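Local atomic coordinates of cyclic nucleotide-binding domain (CNMP-BD) protein (Geobacter metallireducens, PDB entry 3MDP), a protein that probably binds a cyclic nucleotide through a double-stranded beta-helix domain, and may act as a DNA-binding transcription factor. Residues A[30-35]-A[107-112]; A[36-41]-A[99-104]; A[46-51]-A[114-119]; A[58-63]-A[74-79]. All blocks are in the same frame, centred on the assembly; numbering follows the deposited sequence. Where two conformers were deposited one is given.

How the contacts relate
The four contacts build one cyclic nucleotide-binding domain of the double-stranded beta-helix fold. Contacts 1 and 3 share a sheet, where strands 105-111 and 49-55 are neighbours; the Asn49 side chain meets Asp109 there, ND2 to OD1 2.7 Å. Contacts 2 and 4 share the other sheet, with centres about 10 Å apart, and Ala99 packs on Leu60. Chain continuity joins contact 1 to contact 2. The succinate seen in the crystal, bound by Gly85, Val86, Ser87, Thr96 and Arg140, lies about 4 Å from the side chains of Phe41 and Leu60 and 6 Å from that of Ala47. Probably from the crystallisation liquor, it may mark the nucleotide pocket.

Contact 1 (A[30-35]-A[107-112]); sequences EEKSFP and VVDING. With EDO (1,2-ethanediol), chain C.
Lys32 NZ, in the conformer described, is gripped by two carboxylates. Asp109 OD2 lies 2.6 Å from Lys32 NZ and forms a salt bridge across the strands. Glu30 OE1 lies 2.9 Å from Lys32 NZ and forms a second one from two residues back along the same strand. The ammonium comes to both groups from above the carboxylate plane, about 37° out of it for Asp109 and 56° for Glu30. The lysine chain runs obliquely past Asp109, and CD also lies against OD2. A bend at the last torsion (chi4 69°) brings NZ onto that oxygen. The other oxygen, OD1, is held by Asn49 ND2, so both oxygens of this buried aspartate have a partner.

Beneath the charges is antiparallel sheet. Glu30 pairs with Asp109 and Lys32 with Val107, each through two backbone hydrogen bonds. Between them Glu31 and Val108 form a non-hydrogen-bonded pair. Glu31 points to the other face, where its carboxylate forms a salt bridge with Arg106. Past the lysine, Val107 CG2 meets the edge of the Phe34 ring, 3.9 Å from CE1. An ethanediol, probably from the crystallisation liquor, sits beside Asp109, with its O2 2.9 Å from Asp109 O. While the lysine holds this conformer, its charge would offset the repulsion of Glu30 and Asp109 and may keep both ionised.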
loop_
_atom_site.group_PDB
_atom_site.type_symbol
_atom_site.label_atom_id
_atom_site.label_comp_id
_atom_site.label_asym_id
_atom_site.label_seq_id
_atom_site.Cartn_x
_atom_site.Cartn_y
_atom_site.Cartn_z
ATOM N N GLU A 30 5.281 -22.149 -1.604
ATOM C CA GLU A 30 6.379 -23.078 -1.628
ATOM C C GLU A 30 7.635 -22.344 -1.189
ATOM O O GLU A 30 7.809 -21.171 -1.512
ATOM C CB GLU A 30 6.473 -23.596 -3.054
ATOM C CG GLU A 30 7.745 -24.192 -3.457
ATOM C CD GLU A 30 7.646 -24.767 -4.867
ATOM O OE1 GLU A 30 6.977 -24.143 -5.730
ATOM O OE2 GLU A 30 8.229 -25.839 -5.097
ATOM N N GLU A 31 8.473 -23.015 -0.415
ATOM C CA GLU A 31 9.728 -22.445 0.012
ATOM C C GLU A 31 10.652 -22.533 -1.197
ATOM O O GLU A 31 10.655 -23.550 -1.899
ATOM C CB GLU A 31 10.275 -23.175 1.243
ATOM C CG GLU A 31 11.424 -22.416 1.904
ATOM C CD GLU A 31 11.737 -22.859 3.338
ATOM O OE1 GLU A 31 10.817 -23.302 4.090
ATOM O OE2 GLU A 31 12.926 -22.722 3.700
ATOM N N LYS A 32 11.345 -21.434 -1.499
ATOM C CA LYS A 32 12.273 -21.386 -2.631
ATOM C C LYS A 32 13.584 -20.732 -2.188
ATOM O O LYS A 32 13.586 -19.927 -1.254
ATOM C CB LYS A 32 11.677 -20.584 -3.789
ATOM C CG LYS A 32 10.570 -21.301 -4.557
ATOM C CD LYS A 32 10.424 -20.729 -5.950
ATOM C CE LYS A 32 9.513 -21.603 -6.821
ATOM N NZ LYS A 32 8.114 -21.573 -6.385
ATOM N N SER A 33 14.687 -21.119 -2.838
ATOM C CA SER A 33 15.999 -20.516 -2.595
ATOM C C SER A 33 16.517 -19.868 -3.885
ATOM O O SER A 33 16.234 -20.351 -4.990
ATOM C CB SER A 33 16.990 -21.579 -2.127
ATOM O OG SER A 33 16.805 -21.942 -0.776
ATOM N N PHE A 34 17.257 -18.766 -3.732
ATOM C CA PHE A 34 17.909 -18.064 -4.855
ATOM C C PHE A 34 19.338 -17.717 -4.451
ATOM O O PHE A 34 19.583 -17.275 -3.323
ATOM C CB PHE A 34 17.180 -16.783 -5.248
ATOM C CG PHE A 34 15.782 -17.003 -5.754
ATOM C CD1 PHE A 34 14.714 -17.023 -4.863
ATOM C CD2 PHE A 34 15.530 -17.219 -7.112
ATOM C CE1 PHE A 34 13.423 -17.264 -5.302
ATOM C CE2 PHE A 34 14.216 -17.443 -7.587
ATOM C CZ PHE A 34 13.167 -17.460 -6.679
ATOM N N PRO A 35 20.287 -17.915 -5.366
ATOM C CA PRO A 35 21.678 -17.584 -5.029
ATOM C C PRO A 35 21.947 -16.090 -5.172
ATOM O O PRO A 35 21.236 -15.388 -5.916
ATOM C CB PRO A 35 22.477 -18.342 -6.095
ATOM C CG PRO A 35 21.574 -18.387 -7.288
ATOM C CD PRO A 35 20.150 -18.450 -6.741
ATOM N N VAL A 107 12.895 -17.722 0.435
ATOM C CA VAL A 107 11.601 -17.057 0.461
ATOM C C VAL A 107 10.479 -18.087 0.581
ATOM O O VAL A 107 10.674 -19.272 0.303
ATOM C CB VAL A 107 11.333 -16.238 -0.820
ATOM C CG1 VAL A 107 12.415 -15.189 -1.062
ATOM C CG2 VAL A 107 11.193 -17.176 -2.107
ATOM N N VAL A 108 9.333 -17.612 1.067
ATOM C CA VAL A 108 8.066 -18.209 0.796
ATOM C C VAL A 108 7.540 -17.577 -0.494
ATOM O O VAL A 108 7.345 -16.347 -0.569
ATOM C CB VAL A 108 7.031 -17.964 1.903
ATOM C CG1 VAL A 108 5.768 -18.748 1.528
ATOM C CG2 VAL A 108 7.586 -18.461 3.266
ATOM N N ASP A 109 7.343 -18.423 -1.499
ATOM C CA ASP A 109 6.828 -18.021 -2.815
ATOM C C ASP A 109 5.341 -18.398 -2.904
ATOM O O ASP A 109 4.970 -19.570 -2.870
ATOM C CB ASP A 109 7.664 -18.729 -3.894
ATOM C CG ASP A 109 7.258 -18.384 -5.329
ATOM O OD1 ASP A 109 6.400 -17.525 -5.541
ATOM O OD2 ASP A 109 7.806 -19.031 -6.259
ATOM N N ILE A 110 4.506 -17.380 -2.989
ATOM C CA ILE A 110 3.061 -17.520 -2.982
ATOM C C ILE A 110 2.523 -17.264 -4.391
ATOM O O ILE A 110 2.935 -16.312 -5.059
ATOM C CB ILE A 110 2.414 -16.559 -1.967
ATOM C CG1 ILE A 110 3.160 -16.647 -0.634
ATOM C CG2 ILE A 110 0.907 -16.884 -1.824
ATOM C CD1 ILE A 110 2.804 -15.582 0.369
ATOM N N ASN A 111 1.616 -18.124 -4.825
ATOM C CA ASN A 111 1.008 -18.045 -6.153
ATOM C C ASN A 111 0.086 -16.836 -6.226
ATOM O O ASN A 111 -0.983 -16.819 -5.605
ATOM C CB ASN A 111 0.251 -19.349 -6.462
ATOM C CG ASN A 111 -0.277 -19.403 -7.905
ATOM O OD1 ASN A 111 -0.823 -18.437 -8.399
ATOM N ND2 ASN A 111 -0.111 -20.541 -8.562
ATOM N N GLY A 112 0.526 -15.806 -6.946
ATOM C CA GLY A 112 -0.219 -14.561 -7.014
ATOM C C GLY A 112 -1.538 -14.694 -7.776
ATOM O O GLY A 112 -2.530 -14.082 -7.396
HETATM C C1 EDO C . 4.387 -19.990 -6.712
HETATM O O1 EDO C . 3.442 -20.382 -7.724
HETATM C C2 EDO C . 4.736 -21.170 -5.822
HETATM O O2 EDO C . 3.733 -21.265 -4.825
#

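Contact 2 (A[36-41]-A[99-104]); sequences TGSVIF and ARATKP
Phe41 meets Ala99 at a classic beta bulge, where Ile40 and Phe41 both stand opposite that one alanine. The bulge lies in the antiparallel pair formed by strands 39-41 and 98-101 of the double-stranded beta-helix. Ala99 O accepts from Ile40 N, and Ala99 N donates to Phe41 O at 2.9 Å. Before the bulge, Val39 and Arg100 form a non-hydrogen-bonded pair.

The Phe41 side chain leaves CB with CG between the backbone N and the carbonyl carbon (chi1 58°). This turns the ring over Ala99. CD1 then lies near the alanine N and CB, and CE1 meets the same two atoms. CZ comes nearest the methyl, 3.7 Å from Ala99 CB, with CE1 and then CE2 only slightly farther. Ala99 CB thus sits over one face of the Phe41 ring, 3.8 Å from its centroid and 15° off the normal, a CH-pi contact. Tyr95 also stacks with the Phe41 ring. The ring is about 4 Å from the succinate, so this packing forms part of the pocket surroundings.

Ile40 packs on the alanines. Its CB faces Ala99 CB, and its CD1 reaches Ala101 CB at 4.4 Å. Earlier in 36-41, Ala101 N bonds to Ser38 O and Gly37 N to Ala101 O. The Gly37 N-H approaches from above the carbonyl plane. Ser38 OG turns back to Pro35 O. At the exposed end Thr36 places its two branches separately: CG2 lies by Thr102 O, while OG1 rests 3.3 Å from Pro104 CD.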
loop_
_atom_site.group_PDB
_atom_site.type_symbol
_atom_site.label_atom_id
_atom_site.label_comp_id
_atom_site.label_asym_id
_atom_site.label_seq_id
_atom_site.Cartn_x
_atom_site.Cartn_y
_atom_site.Cartn_z
ATOM N N THR A 36 22.992 -15.624 -4.502
ATOM C CA THR A 36 23.484 -14.250 -4.643
ATOM C C THR A 36 23.642 -13.855 -6.093
ATOM O O THR A 36 24.286 -14.561 -6.894
ATOM C CB THR A 36 24.862 -14.103 -3.961
ATOM O OG1 THR A 36 24.778 -14.705 -2.677
ATOM C CG2 THR A 36 25.259 -12.625 -3.806
ATOM N N GLY A 37 23.038 -12.723 -6.431
ATOM C CA GLY A 37 23.151 -12.149 -7.753
ATOM C C GLY A 37 22.101 -12.601 -8.740
ATOM O O GLY A 37 22.095 -12.111 -9.874
ATOM N N SER A 38 21.245 -13.558 -8.358
ATOM C CA SER A 38 20.191 -14.002 -9.260
ATOM C C SER A 38 19.086 -12.941 -9.352
ATOM O O SER A 38 18.816 -12.204 -8.389
ATOM C CB SER A 38 19.607 -15.361 -8.841
ATOM O OG SER A 38 19.060 -15.321 -7.547
ATOM N N VAL A 39 18.496 -12.813 -10.540
ATOM C CA VAL A 39 17.340 -11.945 -10.715
ATOM C C VAL A 39 16.078 -12.758 -10.441
ATOM O O VAL A 39 15.694 -13.628 -11.238
ATOM C CB VAL A 39 17.261 -11.313 -12.114
ATOM C CG1 VAL A 39 15.987 -10.435 -12.195
ATOM C CG2 VAL A 39 18.523 -10.509 -12.409
ATOM N N ILE A 40 15.444 -12.466 -9.313
ATOM C CA ILE A 40 14.296 -13.227 -8.810
ATOM C C ILE A 40 13.055 -12.971 -9.675
ATOM O O ILE A 40 12.328 -13.903 -10.026
ATOM C CB ILE A 40 14.009 -12.871 -7.342
ATOM C CG1 ILE A 40 15.232 -13.245 -6.477
ATOM C CG2 ILE A 40 12.742 -13.603 -6.805
ATOM C CD1 ILE A 40 15.140 -12.789 -5.035
ATOM N N PHE A 41 12.817 -11.703 -9.999
ATOM C CA PHE A 41 11.808 -11.345 -10.991
ATOM C C PHE A 41 12.167 -10.013 -11.634
ATOM O O PHE A 41 12.958 -9.256 -11.089
ATOM C CB PHE A 41 10.367 -11.345 -10.414
ATOM C CG PHE A 41 10.139 -10.415 -9.233
ATOM C CD1 PHE A 41 10.087 -9.027 -9.404
ATOM C CD2 PHE A 41 9.912 -10.928 -7.966
ATOM C CE1 PHE A 41 9.863 -8.168 -8.344
ATOM C CE2 PHE A 41 9.664 -10.085 -6.906
ATOM C CZ PHE A 41 9.623 -8.687 -7.096
ATOM N N ALA A 99 13.801 -7.496 -8.896
ATOM C CA ALA A 99 14.338 -7.948 -7.613
ATOM C C ALA A 99 15.545 -8.869 -7.801
ATOM O O ALA A 99 15.511 -9.821 -8.602
ATOM C CB ALA A 99 13.273 -8.652 -6.796
ATOM N N ARG A 100 16.609 -8.595 -7.052
ATOM C CA ARG A 100 17.769 -9.462 -7.071
ATOM C C ARG A 100 18.259 -9.783 -5.670
ATOM O O ARG A 100 18.165 -8.947 -4.736
ATOM C CB ARG A 100 18.887 -8.866 -7.924
ATOM C CG ARG A 100 19.484 -7.562 -7.418
ATOM C CD ARG A 100 20.560 -7.067 -8.348
ATOM N NE ARG A 100 20.835 -5.668 -8.053
ATOM C CZ ARG A 100 21.151 -4.740 -8.952
ATOM N NH1 ARG A 100 21.288 -5.038 -10.244
ATOM N NH2 ARG A 100 21.335 -3.490 -8.545
ATOM N N ALA A 101 18.792 -10.995 -5.542
ATOM C CA ALA A 101 19.374 -11.475 -4.305
ATOM C C ALA A 101 20.732 -10.800 -4.081
ATOM O O ALA A 101 21.581 -10.775 -4.977
ATOM C CB ALA A 101 19.519 -12.995 -4.342
ATOM N N THR A 102 20.943 -10.248 -2.888
ATOM C CA THR A 102 22.252 -9.657 -2.551
ATOM C C THR A 102 23.054 -10.559 -1.621
ATOM O O THR A 102 24.213 -10.281 -1.340
ATOM C CB THR A 102 22.078 -8.287 -1.899
ATOM O OG1 THR A 102 21.312 -8.445 -0.710
ATOM C CG2 THR A 102 21.333 -7.362 -2.836
ATOM N N LYS A 103 22.417 -11.621 -1.137
ATOM C CA LYS A 103 23.052 -12.672 -0.351
ATOM C C LYS A 103 22.275 -13.934 -0.677
ATOM O O LYS A 103 21.286 -13.876 -1.401
ATOM C CB LYS A 103 22.967 -12.443 1.179
ATOM C CG LYS A 103 22.636 -11.089 1.668
ATOM C CD LYS A 103 22.875 -11.017 3.187
ATOM C CE LYS A 103 22.393 -9.696 3.768
ATOM N NZ LYS A 103 23.025 -9.382 5.096
ATOM N N PRO A 104 22.695 -15.073 -0.126
ATOM C CA PRO A 104 21.884 -16.262 -0.396
ATOM C C PRO A 104 20.484 -16.069 0.188
ATOM O O PRO A 104 20.352 -15.647 1.328
ATOM C CB PRO A 104 22.682 -17.401 0.260
ATOM C CG PRO A 104 24.155 -16.878 0.278
ATOM C CD PRO A 104 24.006 -15.387 0.488
#

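Contact 3 (A[46-51]-A[114-119]); sequences KADNLM and RLREMS
The Arg116 guanidinium has Lys46 over one face and two oxygens at its edge. Lys46 NZ stands 3.7 Å above the plane, displaced toward the rim. In the plane, NH1 donates to Ala47 O at 2.8 Å and NH2 to Asp48 OD1 at 2.9 Å. The second bond is also a salt bridge. The carboxylate is turned 31° from the guanidinium plane, and OD1 is met nearly along its C-O axis. A bend in the arginine chain (chi3 -64°) sets the group across the turn centred on Ala47, an inverse gamma turn. NH1 donates to Ser88 O as well, and Tyr93 makes a cation-pi contact. These partners would fix the rotation of the group. The acid may partly offset the nearness of the two positive charges.

Apolar packing adds to this: both leucines, Leu50 and Leu115, are buried. They cross at about a right angle, with Leu50 CD2 3.6 Å from Leu115 CD1. In the helix, Leu115 O accepts both Ser119 N and Ser119 OG, from opposite faces of its plane. The contact joins the loop leading into strand 49-55, and the strand's first residues, to helix 112-121. Leu115 also touches Ile110 of strand 105-111 and Leu129 of helix 123-139.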
loop_
_atom_site.group_PDB
_atom_site.type_symbol
_atom_site.label_atom_id
_atom_site.label_comp_id
_atom_site.label_asym_id
_atom_site.label_seq_id
_atom_site.Cartn_x
_atom_site.Cartn_y
_atom_site.Cartn_z
ATOM N N LYS A 46 4.464 -9.985 -15.658
ATOM C CA LYS A 46 3.235 -10.273 -14.930
ATOM C C LYS A 46 3.581 -10.698 -13.514
ATOM O O LYS A 46 4.421 -11.574 -13.303
ATOM C CB LYS A 46 2.429 -11.362 -15.646
ATOM C CG LYS A 46 1.051 -11.660 -15.078
ATOM C CD LYS A 46 0.072 -10.475 -15.141
ATOM C CE LYS A 46 -1.364 -10.977 -15.106
ATOM N NZ LYS A 46 -2.156 -10.193 -14.160
ATOM N N ALA A 47 2.943 -10.073 -12.541
ATOM C CA ALA A 47 3.260 -10.314 -11.141
ATOM C C ALA A 47 2.527 -11.569 -10.640
ATOM O O ALA A 47 1.462 -11.477 -10.066
ATOM C CB ALA A 47 2.914 -9.083 -10.279
ATOM N N ASP A 48 3.100 -12.739 -10.903
ATOM C CA ASP A 48 2.455 -13.987 -10.552
ATOM C C ASP A 48 2.988 -14.619 -9.257
ATOM O O ASP A 48 2.544 -15.715 -8.889
ATOM C CB ASP A 48 2.575 -14.975 -11.731
ATOM C CG ASP A 48 1.546 -14.693 -12.830
ATOM O OD1 ASP A 48 0.488 -14.098 -12.543
ATOM O OD2 ASP A 48 1.805 -15.081 -13.970
ATOM N N ASN A 49 3.895 -13.923 -8.559
ATOM C CA ASN A 49 4.521 -14.429 -7.326
ATOM C C ASN A 49 4.670 -13.335 -6.270
ATOM O O ASN A 49 5.278 -12.288 -6.535
ATOM C CB ASN A 49 5.899 -15.004 -7.631
ATOM C CG ASN A 49 5.846 -16.145 -8.637
ATOM O OD1 ASN A 49 5.810 -15.917 -9.844
ATOM N ND2 ASN A 49 5.807 -17.380 -8.139
ATOM N N LEU A 50 4.073 -13.568 -5.096
ATOM C CA LEU A 50 4.245 -12.712 -3.941
ATOM C C LEU A 50 5.246 -13.461 -3.044
ATOM O O LEU A 50 5.129 -14.674 -2.859
ATOM C CB LEU A 50 2.909 -12.490 -3.244
ATOM C CG LEU A 50 2.973 -11.628 -1.983
ATOM C CD1 LEU A 50 3.305 -10.192 -2.362
ATOM C CD2 LEU A 50 1.685 -11.725 -1.194
HETATM N N MSE A 51 6.257 -12.762 -2.558
HETATM C CA MSE A 51 7.290 -13.420 -1.760
HETATM C C MSE A 51 7.433 -12.821 -0.374
HETATM O O MSE A 51 7.217 -11.626 -0.177
HETATM C CB MSE A 51 8.626 -13.411 -2.499
HETATM C CG MSE A 51 8.613 -14.401 -3.621
HETATM SE SE MSE A 51 10.108 -14.122 -4.780
HETATM C CE MSE A 51 9.740 -15.506 -6.132
ATOM N N ARG A 114 -3.466 -17.269 -7.820
ATOM C CA ARG A 114 -4.372 -17.846 -6.824
ATOM C C ARG A 114 -4.807 -16.831 -5.797
ATOM O O ARG A 114 -5.993 -16.788 -5.430
ATOM C CB ARG A 114 -3.751 -19.062 -6.127
ATOM C CG ARG A 114 -3.617 -20.275 -6.977
ATOM C CD ARG A 114 -4.995 -20.716 -7.525
ATOM N NE ARG A 114 -4.988 -22.087 -8.013
ATOM C CZ ARG A 114 -5.924 -22.629 -8.804
ATOM N NH1 ARG A 114 -6.970 -21.934 -9.226
ATOM N NH2 ARG A 114 -5.810 -23.892 -9.167
ATOM N N LEU A 115 -3.887 -15.982 -5.326
ATOM C CA LEU A 115 -4.289 -14.970 -4.326
ATOM C C LEU A 115 -5.329 -14.034 -4.898
ATOM O O LEU A 115 -6.251 -13.588 -4.195
ATOM C CB LEU A 115 -3.101 -14.137 -3.850
ATOM C CG LEU A 115 -2.160 -14.734 -2.827
ATOM C CD1 LEU A 115 -1.018 -13.749 -2.560
ATOM C CD2 LEU A 115 -2.899 -15.127 -1.526
ATOM N N ARG A 116 -5.146 -13.682 -6.159
ATOM C CA ARG A 116 -6.113 -12.819 -6.835
ATOM C C ARG A 116 -7.491 -13.475 -6.914
ATOM O O ARG A 116 -8.491 -12.808 -6.642
ATOM C CB ARG A 116 -5.604 -12.379 -8.213
ATOM C CG ARG A 116 -4.478 -11.356 -8.111
ATOM C CD ARG A 116 -4.089 -10.715 -9.432
ATOM N NE ARG A 116 -3.532 -11.656 -10.410
ATOM C CZ ARG A 116 -2.254 -12.002 -10.535
ATOM N NH1 ARG A 116 -1.316 -11.530 -9.723
ATOM N NH2 ARG A 116 -1.911 -12.869 -11.483
ATOM N N GLU A 117 -7.553 -14.770 -7.226
ATOM C CA GLU A 117 -8.841 -15.495 -7.317
ATOM C C GLU A 117 -9.527 -15.509 -5.982
ATOM O O GLU A 117 -10.734 -15.246 -5.873
ATOM C CB GLU A 117 -8.654 -16.952 -7.718
ATOM C CG GLU A 117 -8.372 -17.151 -9.164
ATOM C CD GLU A 117 -7.903 -18.558 -9.492
ATOM O OE1 GLU A 117 -8.018 -19.496 -8.664
ATOM O OE2 GLU A 117 -7.384 -18.729 -10.604
HETATM N N MSE A 118 -8.734 -15.823 -4.965
HETATM C CA MSE A 118 -9.224 -15.992 -3.613
HETATM C C MSE A 118 -9.701 -14.667 -3.080
HETATM O O MSE A 118 -10.720 -14.606 -2.410
HETATM C CB MSE A 118 -8.118 -16.568 -2.713
HETATM C CG MSE A 118 -7.685 -17.974 -3.138
HETATM SE SE MSE A 118 -5.909 -18.490 -2.511
HETATM C CE MSE A 118 -6.263 -18.427 -0.648
ATOM N N SER A 119 -8.967 -13.601 -3.395
ATOM C CA SER A 119 -9.385 -12.249 -3.041
ATOM C C SER A 119 -10.717 -11.881 -3.648
ATOM O O SER A 119 -11.528 -11.248 -2.992
ATOM C CB SER A 119 -8.329 -11.228 -3.460
ATOM O OG SER A 119 -7.168 -11.445 -2.702
#

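Contact 4 (A[58-63]-A[74-79]); sequences VELFYS and TVCSVV
Leu60 packs on Cys76 and Val78 on the buried face of this strand pair. Its CG lies 4.0 Å from Val78 CG2, and its CD1 meets Cys76 SG and CB. Val58 and Val78 lie side by side and point the same way, with their CB atoms 4.0 Å apart. Phe84 of strand 83-84 touches both valines, and Ala99 of strand 98-101 touches Val58 and Leu60. Leu60 also touches Arg140 and lies about 4 Å from the succinate, so this apolar side of the pair borders the pocket.

The backbone bonds are straightest at this end. Val78 N donates to Val58 O at 2.7 Å and 174°, and Leu60 N donates to Cys76 O. Strands 58-61 and 74-78 form an antiparallel pair in the double-stranded beta-helix, with 74-78 outermost in its sheet within the chain. A classic beta bulge interrupts it: Val75 and Cys76 both face Leu60. Leu60 O therefore takes two donors, Val75 N at 2.7 Å and Cys76 N at a longer 3.3 Å. At the bulge, Val75 CG2 sits tightly over one face of the Tyr62 ring, 3.6 Å from its centroid and 21° off the normal. Leu141 of the second subunit packs on Val75 and Cys76, and His142 of that subunit packs on Tyr62.

Around Glu59 and the exposed Thr74 and Ser77 the contact is looser and more polar. In the conformer described, Glu59 OE1 lies 3.1 Å from Thr74 OG1, and a water joins Glu59 OE2 to Ser77 OG. Glu59 also makes a weak, long ion pair with Arg100, which has a cation-pi contact with Phe61.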
loop_
_atom_site.group_PDB
_atom_site.type_symbol
_atom_site.label_atom_id
_atom_site.label_comp_id
_atom_site.label_asym_id
_atom_site.label_seq_id
_atom_site.Cartn_x
_atom_site.Cartn_y
_atom_site.Cartn_z
ATOM N N VAL A 58 17.437 -8.769 -0.414
ATOM C CA VAL A 58 16.933 -8.493 -1.747
ATOM C C VAL A 58 17.002 -7.007 -2.044
ATOM O O VAL A 58 16.721 -6.161 -1.179
ATOM C CB VAL A 58 15.498 -9.018 -1.928
ATOM C CG1 VAL A 58 14.795 -8.337 -3.128
ATOM C CG2 VAL A 58 15.509 -10.543 -2.092
ATOM N N GLU A 59 17.420 -6.690 -3.262
ATOM C CA GLU A 59 17.364 -5.323 -3.756
ATOM C C GLU A 59 16.278 -5.187 -4.819
ATOM O O GLU A 59 16.179 -6.007 -5.743
ATOM C CB GLU A 59 18.719 -4.901 -4.319
ATOM C CG GLU A 59 19.673 -4.408 -3.240
ATOM C CD GLU A 59 20.932 -3.780 -3.794
ATOM O OE1 GLU A 59 21.030 -3.631 -5.036
ATOM O OE2 GLU A 59 21.818 -3.435 -2.987
ATOM N N LEU A 60 15.441 -4.161 -4.677
ATOM C CA LEU A 60 14.487 -3.852 -5.712
ATOM C C LEU A 60 15.136 -2.741 -6.493
ATOM O O LEU A 60 15.614 -1.760 -5.910
ATOM C CB LEU A 60 13.173 -3.404 -5.084
ATOM C CG LEU A 60 12.541 -4.432 -4.153
ATOM C CD1 LEU A 60 11.206 -3.910 -3.676
ATOM C CD2 LEU A 60 12.412 -5.843 -4.868
ATOM N N PHE A 61 15.155 -2.884 -7.814
ATOM C CA PHE A 61 15.888 -1.960 -8.663
ATOM C C PHE A 61 15.283 -1.815 -10.055
ATOM O O PHE A 61 14.426 -2.596 -10.463
ATOM C CB PHE A 61 17.332 -2.453 -8.787
ATOM C CG PHE A 61 17.468 -3.734 -9.565
ATOM C CD1 PHE A 61 17.187 -4.963 -8.967
ATOM C CD2 PHE A 61 17.854 -3.720 -10.895
ATOM C CE1 PHE A 61 17.295 -6.150 -9.694
ATOM C CE2 PHE A 61 17.972 -4.905 -11.620
ATOM C CZ PHE A 61 17.696 -6.110 -11.025
ATOM N N TYR A 62 15.753 -0.797 -10.768
ATOM C CA TYR A 62 15.538 -0.648 -12.221
ATOM C C TYR A 62 16.787 -1.049 -13.020
ATOM O O TYR A 62 17.913 -0.666 -12.659
ATOM C CB TYR A 62 15.215 0.791 -12.576
ATOM C CG TYR A 62 14.108 1.412 -11.756
ATOM C CD1 TYR A 62 12.939 0.716 -11.479
ATOM C CD2 TYR A 62 14.219 2.720 -11.295
ATOM C CE1 TYR A 62 11.927 1.291 -10.744
ATOM C CE2 TYR A 62 13.204 3.315 -10.561
ATOM C CZ TYR A 62 12.064 2.597 -10.292
ATOM O OH TYR A 62 11.063 3.192 -9.575
ATOM N N SER A 63 16.584 -1.794 -14.111
ATOM C CA SER A 63 17.680 -2.172 -15.004
ATOM C C SER A 63 17.653 -1.355 -16.292
ATOM O O SER A 63 18.673 -0.793 -16.704
ATOM C CB SER A 63 17.601 -3.655 -15.335
ATOM O OG SER A 63 18.834 -4.084 -15.887
ATOM N N THR A 74 18.905 1.520 -7.551
ATOM C CA THR A 74 18.190 0.787 -6.505
ATOM C C THR A 74 16.987 1.595 -6.011
ATOM O O THR A 74 17.041 2.820 -5.903
ATOM C CB THR A 74 19.105 0.387 -5.306
ATOM O OG1 THR A 74 19.709 -0.893 -5.564
ATOM C CG2 THR A 74 18.299 0.284 -4.010
ATOM N N VAL A 75 15.899 0.879 -5.752
ATOM C CA VAL A 75 14.631 1.445 -5.281
ATOM C C VAL A 75 14.492 1.243 -3.766
ATOM O O VAL A 75 14.031 2.127 -3.046
ATOM C CB VAL A 75 13.421 0.751 -6.011
ATOM C CG1 VAL A 75 12.074 1.013 -5.293
ATOM C CG2 VAL A 75 13.368 1.179 -7.489
ATOM N N CYS A 76 14.904 0.070 -3.286
ATOM C CA CYS A 76 14.520 -0.381 -1.980
ATOM C C CYS A 76 15.337 -1.662 -1.622
ATOM O O CYS A 76 15.694 -2.458 -2.494
ATOM C CB CYS A 76 12.990 -0.621 -2.063
ATOM S SG CYS A 76 12.239 -1.332 -0.718
ATOM N N SER A 77 15.711 -1.800 -0.355
ATOM C CA SER A 77 16.338 -3.027 0.137
ATOM C C SER A 77 15.386 -3.757 1.069
ATOM O O SER A 77 14.778 -3.132 1.952
ATOM C CB SER A 77 17.644 -2.709 0.872
ATOM O OG SER A 77 18.679 -2.493 -0.074
ATOM N N VAL A 78 15.271 -5.071 0.881
ATOM C CA VAL A 78 14.364 -5.906 1.669
ATOM C C VAL A 78 15.179 -6.791 2.616
ATOM O O VAL A 78 16.208 -7.373 2.213
ATOM C CB VAL A 78 13.447 -6.762 0.724
ATOM C CG1 VAL A 78 12.380 -7.517 1.490
ATOM C CG2 VAL A 78 12.802 -5.855 -0.394
ATOM N N VAL A 79 14.728 -6.879 3.870
ATOM C CA VAL A 79 15.348 -7.736 4.893
ATOM C C VAL A 79 14.347 -8.820 5.341
ATOM O O VAL A 79 13.127 -8.718 5.082
ATOM C CB VAL A 79 15.844 -6.913 6.151
ATOM C CG1 VAL A 79 16.905 -5.865 5.736
ATOM C CG2 VAL A 79 14.664 -6.268 6.910
HETATM O O HOH W 1 20.859 -3.864 -0.535
#